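Local atomic coordinates of dicer Related Helicase (Caenorhabditis elegans, PDB entry 6M6S), a protein that probably hydrolyses ATP as an RNA helicase of the RIG-I-like family, represented here by its C-terminal domain, which binds 5'-triphosphate double-stranded RNA. Residues Trp42-Lys50 and Ser65-Val76; Gln89-Phe97 and Lys108-Phe119. All blocks are in the same frame, centred on the assembly; numbering follows the deposited sequence.

Following the chain from its N terminus, contact 1 comes first: strand 45-48 runs out, the chain makes an excursion through residues 51-64, and residues 65-76 return antiparallel beside it before turning at the zinc knuckle. Contact 1 is complete before contact 2 begins, so the two follow in series and neither nest nor cross. Contact 2 closes the shorter excursion through residues 98-107, bringing helix 111-117 against residues 89-97. The two meet because strands 75-82 and 85-90 are neighbours in one sheet: Val76 CG2 packs on Leu90 CD2, and Val76 O probably accepts from Ser91 N. Residues 89-97 then carry the chain into the sheet containing strand 95-99.

Contact 1: Trp42-Lys50 and Ser65-Val76; sequences WRFLHVESK and SDIKCFHCKLDV. With ZN (zinc ion), chain F.
The imidazole of His46 lies almost flat against the ring of Phe70, the planes 15° apart but slid so that they barely overlap. Phe70 CD1 sits over one imidazole face, toward its rim, 3.4 Å from His46 CE1. With its CG anti to the carbonyl carbon (chi1 -63°), His46 carries its ring toward the turn, where NE2 donates to Phe70 O at 3.0 Å. That donor lies in the carbonyl plane, on a lone pair, although the bond is bent at 136°. Phe70 O also accepts from Lys73 NZ, so two side chains grip one carbonyl of the turn. Cut back to an alanine, position 46 would probably leave Phe70 O with one side-chain donor fewer and the Phe70 ring freer to turn. Further along, the carboxylate of Asp66 is crossed at about a right angle by the methylenes of Lys50. Backbone bonds pair His46 with Lys68 and Glu48 with Asp66 in both directions, while Phe70 N reaches Phe44 O at 2.9 Å. On the sheet face that bears Val47 and Ile67, their CG2 methyls meet at 4.3 Å. At the end of strand 65-69, Cys69 SG accepts from Cys72 N of the turn that follows. Cys69 and Cys72 bind zinc together with Cys14 and Cys17, the four-cysteine site of a RIG-I-type C-terminal domain, here joined to an antiparallel beta sheet.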
loop_
_atom_site.group_PDB
_atom_site.type_symbol
_atom_site.label_atom_id
_atom_site.label_comp_id
_atom_site.label_asym_id
_atom_site.label_seq_id
_atom_site.Cartn_x
_atom_site.Cartn_y
_atom_site.Cartn_z
ATOM N N TRP B 42 -6.210 22.625 8.305
ATOM C CA TRP B 42 -6.809 22.362 9.590
ATOM C C TRP B 42 -8.358 22.385 9.517
ATOM O O TRP B 42 -9.037 21.759 10.379
ATOM C CB TRP B 42 -6.331 23.404 10.608
ATOM C CG TRP B 42 -4.847 23.320 11.006
ATOM C CD1 TRP B 42 -3.868 24.232 10.726
ATOM C CD2 TRP B 42 -4.233 22.307 11.823
ATOM N NE1 TRP B 42 -2.689 23.868 11.302
ATOM C CE2 TRP B 42 -2.874 22.709 12.002
ATOM C CE3 TRP B 42 -4.703 21.118 12.431
ATOM C CZ2 TRP B 42 -1.966 21.948 12.725
ATOM C CZ3 TRP B 42 -3.818 20.357 13.174
ATOM C CH2 TRP B 42 -2.460 20.816 13.346
ATOM N N ARG B 43 -8.940 23.070 8.514
ATOM C CA ARG B 43 -10.394 23.106 8.320
ATOM C C ARG B 43 -10.961 21.708 8.128
ATOM O O ARG B 43 -12.129 21.444 8.472
ATOM C CB ARG B 43 -10.733 23.942 7.075
ATOM C CG ARG B 43 -10.089 25.334 7.105
ATOM C CD ARG B 43 -9.850 25.823 5.687
ATOM N NE ARG B 43 -11.083 25.859 4.908
ATOM C CZ ARG B 43 -11.116 25.832 3.577
ATOM N NH1 ARG B 43 -9.984 25.755 2.882
ATOM N NH2 ARG B 43 -12.282 25.868 2.941
ATOM N N PHE B 44 -10.101 20.821 7.645
ATOM C CA PHE B 44 -10.523 19.459 7.243
ATOM C C PHE B 44 -10.149 18.385 8.250
ATOM O O PHE B 44 -10.263 17.161 7.990
ATOM C CB PHE B 44 -9.975 19.137 5.850
ATOM C CG PHE B 44 -10.322 20.193 4.854
ATOM C CD1 PHE B 44 -11.644 20.566 4.679
ATOM C CD2 PHE B 44 -9.314 20.900 4.196
ATOM C CE1 PHE B 44 -11.977 21.580 3.790
ATOM C CE2 PHE B 44 -9.632 21.929 3.310
ATOM C CZ PHE B 44 -10.976 22.276 3.116
ATOM N N LEU B 45 -9.705 18.814 9.428
ATOM C CA LEU B 45 -9.276 17.875 10.460
ATOM C C LEU B 45 -9.937 18.186 11.797
ATOM O O LEU B 45 -9.990 19.358 12.233
ATOM C CB LEU B 45 -7.776 17.928 10.672
ATOM C CG LEU B 45 -6.942 17.646 9.418
ATOM C CD1 LEU B 45 -5.519 17.941 9.698
ATOM C CD2 LEU B 45 -7.104 16.125 9.024
ATOM N N HIS B 46 -10.391 17.152 12.502
ATOM C CA HIS B 46 -10.691 17.323 13.924
ATOM C C HIS B 46 -9.451 16.928 14.745
ATOM O O HIS B 46 -8.724 15.957 14.410
ATOM C CB HIS B 46 -11.862 16.423 14.427
ATOM C CG HIS B 46 -13.194 16.702 13.779
ATOM N ND1 HIS B 46 -14.013 17.745 14.169
ATOM C CD2 HIS B 46 -13.868 16.041 12.799
ATOM C CE1 HIS B 46 -15.114 17.741 13.432
ATOM N NE2 HIS B 46 -15.059 16.709 12.598
ATOM N N VAL B 47 -9.239 17.642 15.849
ATOM C CA VAL B 47 -8.076 17.426 16.681
ATOM C C VAL B 47 -8.581 16.890 17.997
ATOM O O VAL B 47 -9.393 17.555 18.669
ATOM C CB VAL B 47 -7.295 18.774 16.853
ATOM C CG1 VAL B 47 -6.190 18.635 17.886
ATOM C CG2 VAL B 47 -6.789 19.314 15.502
ATOM N N GLU B 48 -8.140 15.679 18.377
ATOM C CA GLU B 48 -8.685 14.980 19.534
ATOM C C GLU B 48 -7.538 14.605 20.506
ATOM O O GLU B 48 -6.589 13.941 20.088
ATOM C CB GLU B 48 -9.462 13.741 19.101
ATOM C CG GLU B 48 -10.152 13.051 20.262
ATOM C CD GLU B 48 -11.530 13.686 20.655
ATOM O OE1 GLU B 48 -12.020 14.650 20.002
ATOM O OE2 GLU B 48 -12.134 13.185 21.623
ATOM N N SER B 49 -7.603 15.022 21.778
ATOM C CA SER B 49 -6.516 14.702 22.698
ATOM C C SER B 49 -6.329 13.185 22.862
ATOM O O SER B 49 -7.297 12.443 22.855
ATOM C CB SER B 49 -6.811 15.321 24.070
ATOM O OG SER B 49 -5.874 14.847 25.032
ATOM N N LYS B 50 -5.092 12.709 23.018
ATOM C CA LYS B 50 -4.891 11.256 23.241
ATOM C C LYS B 50 -4.983 10.791 24.699
ATOM O O LYS B 50 -5.185 9.587 24.984
ATOM C CB LYS B 50 -3.549 10.782 22.651
ATOM C CG LYS B 50 -3.594 10.553 21.168
ATOM C CD LYS B 50 -2.335 9.864 20.661
ATOM C CE LYS B 50 -2.240 8.424 21.148
ATOM N NZ LYS B 50 -1.024 7.765 20.601
ATOM N N SER B 65 -1.709 15.503 19.645
ATOM C CA SER B 65 -3.111 15.051 19.533
ATOM C C SER B 65 -3.385 14.199 18.299
ATOM O O SER B 65 -2.721 14.357 17.275
ATOM C CB SER B 65 -4.018 16.283 19.472
ATOM O OG SER B 65 -3.587 17.233 20.434
ATOM N N ASP B 66 -4.358 13.311 18.368
ATOM C CA ASP B 66 -4.756 12.579 17.155
ATOM C C ASP B 66 -5.453 13.551 16.214
ATOM O O ASP B 66 -6.046 14.547 16.668
ATOM C CB ASP B 66 -5.721 11.445 17.518
ATOM C CG ASP B 66 -4.988 10.204 17.974
ATOM O OD1 ASP B 66 -3.947 9.882 17.344
ATOM O OD2 ASP B 66 -5.423 9.585 18.962
ATOM N N ILE B 67 -5.397 13.307 14.895
ATOM C CA ILE B 67 -6.200 14.059 13.909
ATOM C C ILE B 67 -7.171 13.127 13.201
ATOM O O ILE B 67 -6.814 11.945 12.892
ATOM C CB ILE B 67 -5.360 14.794 12.878
ATOM C CG1 ILE B 67 -4.271 13.878 12.251
ATOM C CG2 ILE B 67 -4.757 16.094 13.557
ATOM C CD1 ILE B 67 -3.547 14.583 11.056
ATOM N N LYS B 68 -8.420 13.593 13.013
ATOM C CA LYS B 68 -9.454 12.746 12.382
ATOM C C LYS B 68 -10.000 13.463 11.192
ATOM O O LYS B 68 -10.037 14.685 11.168
ATOM C CB LYS B 68 -10.667 12.542 13.349
ATOM C CG LYS B 68 -10.306 12.273 14.795
ATOM C CD LYS B 68 -9.626 10.936 14.940
ATOM C CE LYS B 68 -9.317 10.631 16.435
ATOM N NZ LYS B 68 -8.733 9.221 16.718
ATOM N N CYS B 69 -10.440 12.704 10.182
ATOM C CA CYS B 69 -11.087 13.269 9.009
ATOM C C CYS B 69 -12.263 14.112 9.483
ATOM O O CYS B 69 -13.070 13.641 10.275
ATOM C CB CYS B 69 -11.572 12.145 8.064
ATOM S SG CYS B 69 -12.539 12.776 6.687
ATOM N N PHE B 70 -12.358 15.370 9.040
ATOM C CA PHE B 70 -13.492 16.231 9.439
ATOM C C PHE B 70 -14.840 15.612 9.081
ATOM O O PHE B 70 -15.814 15.748 9.840
ATOM C CB PHE B 70 -13.411 17.643 8.805
ATOM C CG PHE B 70 -14.457 18.624 9.342
ATOM C CD1 PHE B 70 -14.256 19.293 10.551
ATOM C CD2 PHE B 70 -15.628 18.876 8.630
ATOM C CE1 PHE B 70 -15.205 20.186 11.052
ATOM C CE2 PHE B 70 -16.599 19.785 9.124
ATOM C CZ PHE B 70 -16.382 20.428 10.341
ATOM N N HIS B 71 -14.894 14.914 7.958
ATOM C CA HIS B 71 -16.146 14.412 7.435
ATOM C C HIS B 71 -16.598 13.104 8.079
ATOM O O HIS B 71 -17.750 12.987 8.538
ATOM C CB HIS B 71 -16.039 14.175 5.914
ATOM C CG HIS B 71 -17.361 13.887 5.279
ATOM N ND1 HIS B 71 -17.657 12.685 4.672
ATOM C CD2 HIS B 71 -18.487 14.638 5.197
ATOM C CE1 HIS B 71 -18.905 12.710 4.233
ATOM N NE2 HIS B 71 -19.425 13.887 4.535
ATOM N N CYS B 72 -15.709 12.120 8.073
ATOM C CA CYS B 72 -16.063 10.770 8.498
ATOM C C CYS B 72 -15.456 10.377 9.850
ATOM O O CYS B 72 -15.866 9.359 10.442
ATOM C CB CYS B 72 -15.716 9.727 7.438
ATOM S SG CYS B 72 -13.976 9.304 7.328
ATOM N N LYS B 73 -14.554 11.230 10.358
ATOM C CA LYS B 73 -13.961 11.065 11.700
ATOM C C LYS B 73 -13.020 9.839 11.784
ATOM O O LYS B 73 -12.607 9.453 12.896
ATOM C CB LYS B 73 -15.017 11.016 12.820
ATOM C CG LYS B 73 -15.496 12.451 13.142
ATOM C CD LYS B 73 -16.609 12.731 12.177
ATOM C CE LYS B 73 -17.204 14.109 12.298
ATOM N NZ LYS B 73 -18.195 14.286 11.199
ATOM N N LEU B 74 -12.655 9.258 10.632
ATOM C CA LEU B 74 -11.649 8.213 10.727
ATOM C C LEU B 74 -10.349 8.834 11.194
ATOM O O LEU B 74 -10.010 9.981 10.794
ATOM C CB LEU B 74 -11.419 7.576 9.344
ATOM C CG LEU B 74 -10.798 6.168 9.577
ATOM C CD1 LEU B 74 -11.158 5.191 8.586
ATOM C CD2 LEU B 74 -9.407 6.341 9.344
ATOM N N ASP B 75 -9.625 8.126 12.056
ATOM C CA ASP B 75 -8.289 8.613 12.387
ATOM C C ASP B 75 -7.371 8.638 11.170
ATOM O O ASP B 75 -7.194 7.622 10.461
ATOM C CB ASP B 75 -7.655 7.737 13.443
ATOM C CG ASP B 75 -6.390 8.380 13.975
ATOM O OD1 ASP B 75 -5.339 8.272 13.262
ATOM O OD2 ASP B 75 -6.438 9.012 15.072
ATOM N N VAL B 76 -6.730 9.776 10.935
ATOM C CA VAL B 76 -5.892 9.921 9.721
ATOM C C VAL B 76 -4.440 10.275 10.035
ATOM O O VAL B 76 -3.690 10.635 9.119
ATOM C CB VAL B 76 -6.467 10.881 8.669
ATOM C CG1 VAL B 76 -7.806 10.378 8.105
ATOM C CG2 VAL B 76 -6.621 12.319 9.229
HETATM ZN ZN ZN F . -13.046 10.704 5.760
#

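Contact 2: Gln89-Phe97 and Lys108-Phe119; sequences QLSVKALTF and KAKWSDVEQDLF. With nucleotides of chain D.
Val92 sets a methyl squarely over the indole of Trp111: CG1 stands 3.5 Å from the centroid of the five-membered ring and only 8° off its normal, a clear CH-pi contact. Its other branch, CG2, turns to the backbone just ahead of the helix and touches Ala109 O. Along the indole edge, Trp111 NE1 donates to Leu90 O at 3.0 Å, and the acceptor lies in the ring plane, so this bond helps fix the rotation of the indole. The six-membered end of the indole meets two further side chains. Leu95 CD1 packs on CZ2 of Trp111, while Phe97 directs its edge at the indole face in an offset edge-to-face pair with planes at 79°. With CG beside its backbone N (chi1 -61°), the Phe97 ring also brings CZ to 3.5 Å from Val114 CG2. Phe119 completes the aromatic cluster by presenting the edge of its ring, CE2 foremost, to Phe97 CD1 at 3.8 Å. The Tyr34 ring stacks with Trp111 as well. At Lys108, a water accepts from the backbone N and sits beside Val92 O and Leu95 O. At the start of the helix, Ser112 OG donates to OP1 of G4 of chain D at 2.7 Å, with Lys110 alongside the same phosphate. The chemistry thus divides: an apolar interior of aromatic and branched side chains, its indole N-H satisfied, holds the helix against residues 89-97, while the start of the helix meets the RNA through the Ser112 hydroxyl, with Lys110 close by, consistent with reading of the sugar-phosphate backbone rather than the bases here.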
loop_
_atom_site.group_PDB
_atom_site.type_symbol
_atom_site.label_atom_id
_atom_site.label_comp_id
_atom_site.label_asym_id
_atom_site.label_seq_id
_atom_site.Cartn_x
_atom_site.Cartn_y
_atom_site.Cartn_z
ATOM N N GLN B 89 0.501 15.417 10.673
ATOM C CA GLN B 89 1.141 14.313 9.945
ATOM C C GLN B 89 0.085 13.335 9.501
ATOM O O GLN B 89 -0.495 12.566 10.304
ATOM C CB GLN B 89 2.108 13.629 10.886
ATOM C CG GLN B 89 3.006 12.573 10.146
ATOM C CD GLN B 89 3.732 11.748 11.173
ATOM O OE1 GLN B 89 3.142 10.852 11.813
ATOM N NE2 GLN B 89 5.006 12.075 11.392
ATOM N N LEU B 90 -0.249 13.386 8.211
ATOM C CA LEU B 90 -1.217 12.425 7.700
ATOM C C LEU B 90 -0.526 11.073 7.500
ATOM O O LEU B 90 0.594 11.022 6.994
ATOM C CB LEU B 90 -1.778 12.918 6.394
ATOM C CG LEU B 90 -2.616 14.192 6.473
ATOM C CD1 LEU B 90 -2.889 14.780 5.076
ATOM C CD2 LEU B 90 -3.949 13.798 7.227
ATOM N N SER B 91 -1.169 9.981 7.909
ATOM C CA SER B 91 -0.583 8.638 7.787
ATOM C C SER B 91 -0.797 8.168 6.323
ATOM O O SER B 91 -1.934 8.288 5.824
ATOM C CB SER B 91 -1.362 7.682 8.666
ATOM O OG SER B 91 -0.906 6.336 8.407
ATOM N N VAL B 92 0.222 7.586 5.671
ATOM C CA VAL B 92 -0.032 7.074 4.313
ATOM C C VAL B 92 -1.104 6.022 4.291
ATOM O O VAL B 92 -1.775 5.818 3.279
ATOM C CB VAL B 92 1.154 6.357 3.649
ATOM C CG1 VAL B 92 2.005 7.307 2.878
ATOM C CG2 VAL B 92 1.949 5.473 4.631
ATOM N N LYS B 93 -1.272 5.284 5.391
ATOM C CA LYS B 93 -2.336 4.268 5.442
ATOM C C LYS B 93 -3.777 4.778 5.368
ATOM O O LYS B 93 -4.673 4.005 5.118
ATOM C CB LYS B 93 -2.212 3.475 6.735
ATOM C CG LYS B 93 -0.897 2.782 6.892
ATOM C CD LYS B 93 -0.751 2.368 8.361
ATOM C CE LYS B 93 0.554 1.629 8.583
ATOM N NZ LYS B 93 0.543 0.901 9.890
ATOM N N ALA B 94 -4.001 6.093 5.612
ATOM C CA ALA B 94 -5.324 6.635 5.632
ATOM C C ALA B 94 -5.622 7.420 4.370
ATOM O O ALA B 94 -6.744 7.932 4.246
ATOM C CB ALA B 94 -5.382 7.640 6.806
ATOM N N LEU B 95 -4.650 7.439 3.460
ATOM C CA LEU B 95 -4.705 8.296 2.252
ATOM C C LEU B 95 -4.881 7.528 0.947
ATOM O O LEU B 95 -4.350 6.415 0.758
ATOM C CB LEU B 95 -3.430 9.094 2.118
ATOM C CG LEU B 95 -3.188 10.117 3.251
ATOM C CD1 LEU B 95 -1.886 10.811 2.948
ATOM C CD2 LEU B 95 -4.358 11.116 3.374
ATOM N N THR B 96 -5.641 8.151 0.048
ATOM C CA THR B 96 -5.627 7.772 -1.359
ATOM C C THR B 96 -5.059 8.974 -2.087
ATOM O O THR B 96 -5.475 10.134 -1.858
ATOM C CB THR B 96 -7.024 7.462 -1.847
ATOM O OG1 THR B 96 -7.479 6.264 -1.175
ATOM C CG2 THR B 96 -7.022 7.078 -3.333
ATOM N N PHE B 97 -4.089 8.754 -2.985
ATOM C CA PHE B 97 -3.530 9.825 -3.805
ATOM C C PHE B 97 -4.227 9.834 -5.152
ATOM O O PHE B 97 -4.363 8.784 -5.788
ATOM C CB PHE B 97 -2.040 9.602 -3.990
ATOM C CG PHE B 97 -1.287 9.603 -2.690
ATOM C CD1 PHE B 97 -0.792 10.774 -2.166
ATOM C CD2 PHE B 97 -1.099 8.432 -2.001
ATOM C CE1 PHE B 97 -0.111 10.745 -0.955
ATOM C CE2 PHE B 97 -0.437 8.397 -0.783
ATOM C CZ PHE B 97 0.080 9.599 -0.289
ATOM N N LYS B 108 -0.446 3.688 -1.078
ATOM C CA LYS B 108 0.981 3.381 -0.892
ATOM C C LYS B 108 1.214 2.940 0.568
ATOM O O LYS B 108 0.479 3.357 1.474
ATOM C CB LYS B 108 1.801 4.642 -1.194
ATOM C CG LYS B 108 1.721 5.073 -2.686
ATOM C CD LYS B 108 2.370 3.994 -3.569
ATOM C CE LYS B 108 2.224 4.334 -5.079
ATOM N NZ LYS B 108 2.711 3.237 -5.983
ATOM N N ALA B 109 2.113 1.981 0.725
ATOM C CA ALA B 109 2.392 1.365 2.011
ATOM C C ALA B 109 3.270 2.270 2.886
ATOM O O ALA B 109 3.095 2.301 4.089
ATOM C CB ALA B 109 3.060 0.041 1.776
ATOM N N LYS B 110 4.137 3.060 2.263
ATOM C CA LYS B 110 5.033 3.920 3.035
ATOM C C LYS B 110 5.165 5.274 2.344
ATOM O O LYS B 110 5.141 5.283 1.109
ATOM C CB LYS B 110 6.437 3.318 2.994
ATOM C CG LYS B 110 6.547 1.803 3.251
ATOM C CD LYS B 110 7.975 1.408 3.653
ATOM C CE LYS B 110 8.761 0.772 2.505
ATOM N NZ LYS B 110 9.757 -0.219 3.047
ATOM N N TRP B 111 5.373 6.347 3.126
ATOM C CA TRP B 111 5.663 7.683 2.572
ATOM C C TRP B 111 6.836 7.564 1.603
ATOM O O TRP B 111 6.909 8.245 0.582
ATOM C CB TRP B 111 5.881 8.796 3.655
ATOM C CG TRP B 111 4.642 9.462 4.092
ATOM C CD1 TRP B 111 4.055 9.379 5.309
ATOM C CD2 TRP B 111 3.844 10.321 3.316
ATOM N NE1 TRP B 111 2.895 10.135 5.324
ATOM C CE2 TRP B 111 2.762 10.743 4.111
ATOM C CE3 TRP B 111 3.935 10.781 1.998
ATOM C CZ2 TRP B 111 1.768 11.583 3.647
ATOM C CZ3 TRP B 111 2.987 11.642 1.559
ATOM C CH2 TRP B 111 1.884 12.031 2.383
ATOM N N SER B 112 7.756 6.667 1.900
ATOM C CA SER B 112 8.874 6.427 1.007
ATOM C C SER B 112 8.515 5.934 -0.403
ATOM O O SER B 112 9.230 6.227 -1.357
ATOM C CB SER B 112 9.887 5.515 1.677
ATOM O OG SER B 112 9.208 4.401 2.232
ATOM N N ASP B 113 7.397 5.200 -0.544
ATOM C CA ASP B 113 6.985 4.701 -1.869
ATOM C C ASP B 113 6.285 5.844 -2.641
ATOM O O ASP B 113 6.373 5.875 -3.877
ATOM C CB ASP B 113 5.974 3.551 -1.774
ATOM C CG ASP B 113 6.593 2.253 -1.267
ATOM O OD1 ASP B 113 7.730 1.956 -1.653
ATOM O OD2 ASP B 113 5.930 1.543 -0.480
ATOM N N VAL B 114 5.702 6.769 -1.907
ATOM C CA VAL B 114 5.101 7.971 -2.495
ATOM C C VAL B 114 6.179 8.784 -3.212
ATOM O O VAL B 114 5.979 9.233 -4.350
ATOM C CB VAL B 114 4.390 8.824 -1.436
ATOM C CG1 VAL B 114 3.837 10.102 -2.051
ATOM C CG2 VAL B 114 3.226 8.032 -0.771
ATOM N N GLU B 115 7.328 8.995 -2.548
ATOM C CA GLU B 115 8.483 9.684 -3.208
ATOM C C GLU B 115 9.011 9.020 -4.441
ATOM O O GLU B 115 9.430 9.658 -5.424
ATOM C CB GLU B 115 9.659 9.821 -2.224
ATOM C CG GLU B 115 9.353 10.671 -1.067
ATOM C CD GLU B 115 10.590 10.972 -0.169
ATOM O OE1 GLU B 115 10.825 10.231 0.803
ATOM O OE2 GLU B 115 11.326 11.931 -0.456
ATOM N N GLN B 116 9.082 7.699 -4.387
ATOM C CA GLN B 116 9.602 6.940 -5.472
ATOM C C GLN B 116 8.678 6.882 -6.683
ATOM O O GLN B 116 9.142 6.887 -7.811
ATOM C CB GLN B 116 9.877 5.521 -4.994
ATOM C CG GLN B 116 10.758 4.744 -5.916
ATOM C CD GLN B 116 11.189 3.387 -5.334
ATOM O OE1 GLN B 116 11.171 3.185 -4.114
ATOM N NE2 GLN B 116 11.564 2.461 -6.210
ATOM N N ASP B 117 7.376 6.799 -6.436
ATOM C CA ASP B 117 6.471 6.409 -7.512
ATOM C C ASP B 117 5.672 7.638 -7.978
ATOM O O ASP B 117 5.346 7.763 -9.175
ATOM C CB ASP B 117 5.476 5.408 -6.954
ATOM C CG ASP B 117 6.121 4.034 -6.615
ATOM O OD1 ASP B 117 7.285 3.803 -7.001
ATOM O OD2 ASP B 117 5.443 3.206 -5.959
ATOM N N LEU B 118 5.385 8.573 -7.072
ATOM C CA LEU B 118 4.334 9.551 -7.393
ATOM C C LEU B 118 4.856 10.978 -7.513
ATOM O O LEU B 118 4.662 11.638 -8.542
ATOM C CB LEU B 118 3.185 9.519 -6.359
ATOM C CG LEU B 118 2.484 8.146 -6.141
ATOM C CD1 LEU B 118 1.318 8.239 -5.148
ATOM C CD2 LEU B 118 1.969 7.614 -7.510
ATOM N N PHE B 119 5.471 11.491 -6.447
ATOM C CA PHE B 119 5.933 12.875 -6.524
ATOM C C PHE B 119 7.126 13.170 -5.601
ATOM O O PHE B 119 7.264 12.550 -4.542
ATOM C CB PHE B 119 4.786 13.850 -6.216
ATOM C CG PHE B 119 4.076 13.616 -4.884
ATOM C CD1 PHE B 119 4.502 14.229 -3.699
ATOM C CD2 PHE B 119 2.910 12.860 -4.834
ATOM C CE1 PHE B 119 3.786 14.045 -2.494
ATOM C CE2 PHE B 119 2.214 12.650 -3.648
ATOM C CZ PHE B 119 2.656 13.234 -2.455
ATOM P P G D 2 3.351 5.560 12.840
ATOM O OP1 G D 2 2.443 5.084 11.748
ATOM O OP2 G D 2 4.025 4.483 13.641
ATOM O "O5'" G D 2 4.435 6.454 12.082
ATOM C "C5'" G D 2 4.024 7.621 11.382
ATOM C "C4'" G D 2 5.222 8.352 10.843
ATOM O "O4'" G D 2 5.992 8.890 11.930
ATOM C "C3'" G D 2 6.233 7.520 10.058
ATOM O "O3'" G D 2 5.829 7.374 8.720
ATOM C "C2'" G D 2 7.482 8.380 10.155
ATOM O "O2'" G D 2 7.363 9.474 9.251
ATOM C "C1'" G D 2 7.356 8.933 11.572
ATOM N N9 G D 2 8.084 8.136 12.573
ATOM C C8 G D 2 7.542 7.210 13.467
ATOM N N7 G D 2 8.451 6.693 14.270
ATOM C C5 G D 2 9.636 7.338 13.892
ATOM C C6 G D 2 10.964 7.216 14.381
ATOM O O6 G D 2 11.361 6.504 15.289
ATOM N N1 G D 2 11.867 8.035 13.707
ATOM C C2 G D 2 11.534 8.899 12.684
ATOM N N2 G D 2 12.528 9.644 12.151
ATOM N N3 G D 2 10.294 9.022 12.222
ATOM C C4 G D 2 9.419 8.224 12.863
ATOM P P G D 4 10.824 3.402 5.547
ATOM O OP1 G D 4 10.667 3.121 4.094
ATOM O OP2 G D 4 10.052 2.672 6.587
ATOM O "O5'" G D 4 12.348 3.181 5.973
ATOM C "C5'" G D 4 13.385 3.894 5.344
ATOM C "C4'" G D 4 14.698 3.616 6.015
ATOM O "O4'" G D 4 14.733 4.181 7.353
ATOM C "C3'" G D 4 15.030 2.162 6.229
ATOM O "O3'" G D 4 15.497 1.585 5.034
ATOM C "C2'" G D 4 16.071 2.239 7.336
ATOM O "O2'" G D 4 17.281 2.762 6.820
ATOM C "C1'" G D 4 15.477 3.338 8.202
ATOM N N9 G D 4 14.573 2.822 9.242
ATOM C C8 G D 4 13.195 2.721 9.216
ATOM N N7 G D 4 12.732 2.199 10.319
ATOM C C5 G D 4 13.854 1.966 11.112
ATOM C C6 G D 4 13.985 1.423 12.421
ATOM O O6 G D 4 13.083 1.039 13.192
ATOM N N1 G D 4 15.334 1.347 12.799
ATOM C C2 G D 4 16.415 1.749 12.043
ATOM N N2 G D 4 17.647 1.600 12.578
ATOM N N3 G D 4 16.284 2.268 10.832
ATOM C C4 G D 4 14.996 2.334 10.443
ATOM P P C D 3 5.975 5.974 7.981
ATOM O OP1 C D 3 5.391 6.218 6.636
ATOM O OP2 C D 3 5.710 4.862 8.930
ATOM O "O5'" C D 3 7.551 5.912 7.704
ATOM C "C5'" C D 3 8.186 6.817 6.810
ATOM C "C4'" C D 3 9.683 6.870 7.005
ATOM O "O4'" C D 3 9.992 7.347 8.339
ATOM C "C3'" C D 3 10.448 5.560 6.946
ATOM O "O3'" C D 3 10.579 4.981 5.656
ATOM C "C2'" C D 3 11.760 5.949 7.615
ATOM O "O2'" C D 3 12.570 6.756 6.764
ATOM C "C1'" C D 3 11.247 6.838 8.747
ATOM N N1 C D 3 11.069 6.047 9.991
ATOM C C2 C D 3 12.202 5.848 10.778
ATOM O O2 C D 3 13.279 6.359 10.429
ATOM N N3 C D 3 12.086 5.101 11.902
ATOM C C4 C D 3 10.927 4.551 12.257
ATOM N N4 C D 3 10.896 3.831 13.392
ATOM C C5 C D 3 9.759 4.727 11.459
ATOM C C6 C D 3 9.874 5.468 10.339
HETATM O O HOH W 1 -1.736 5.488 0.657
#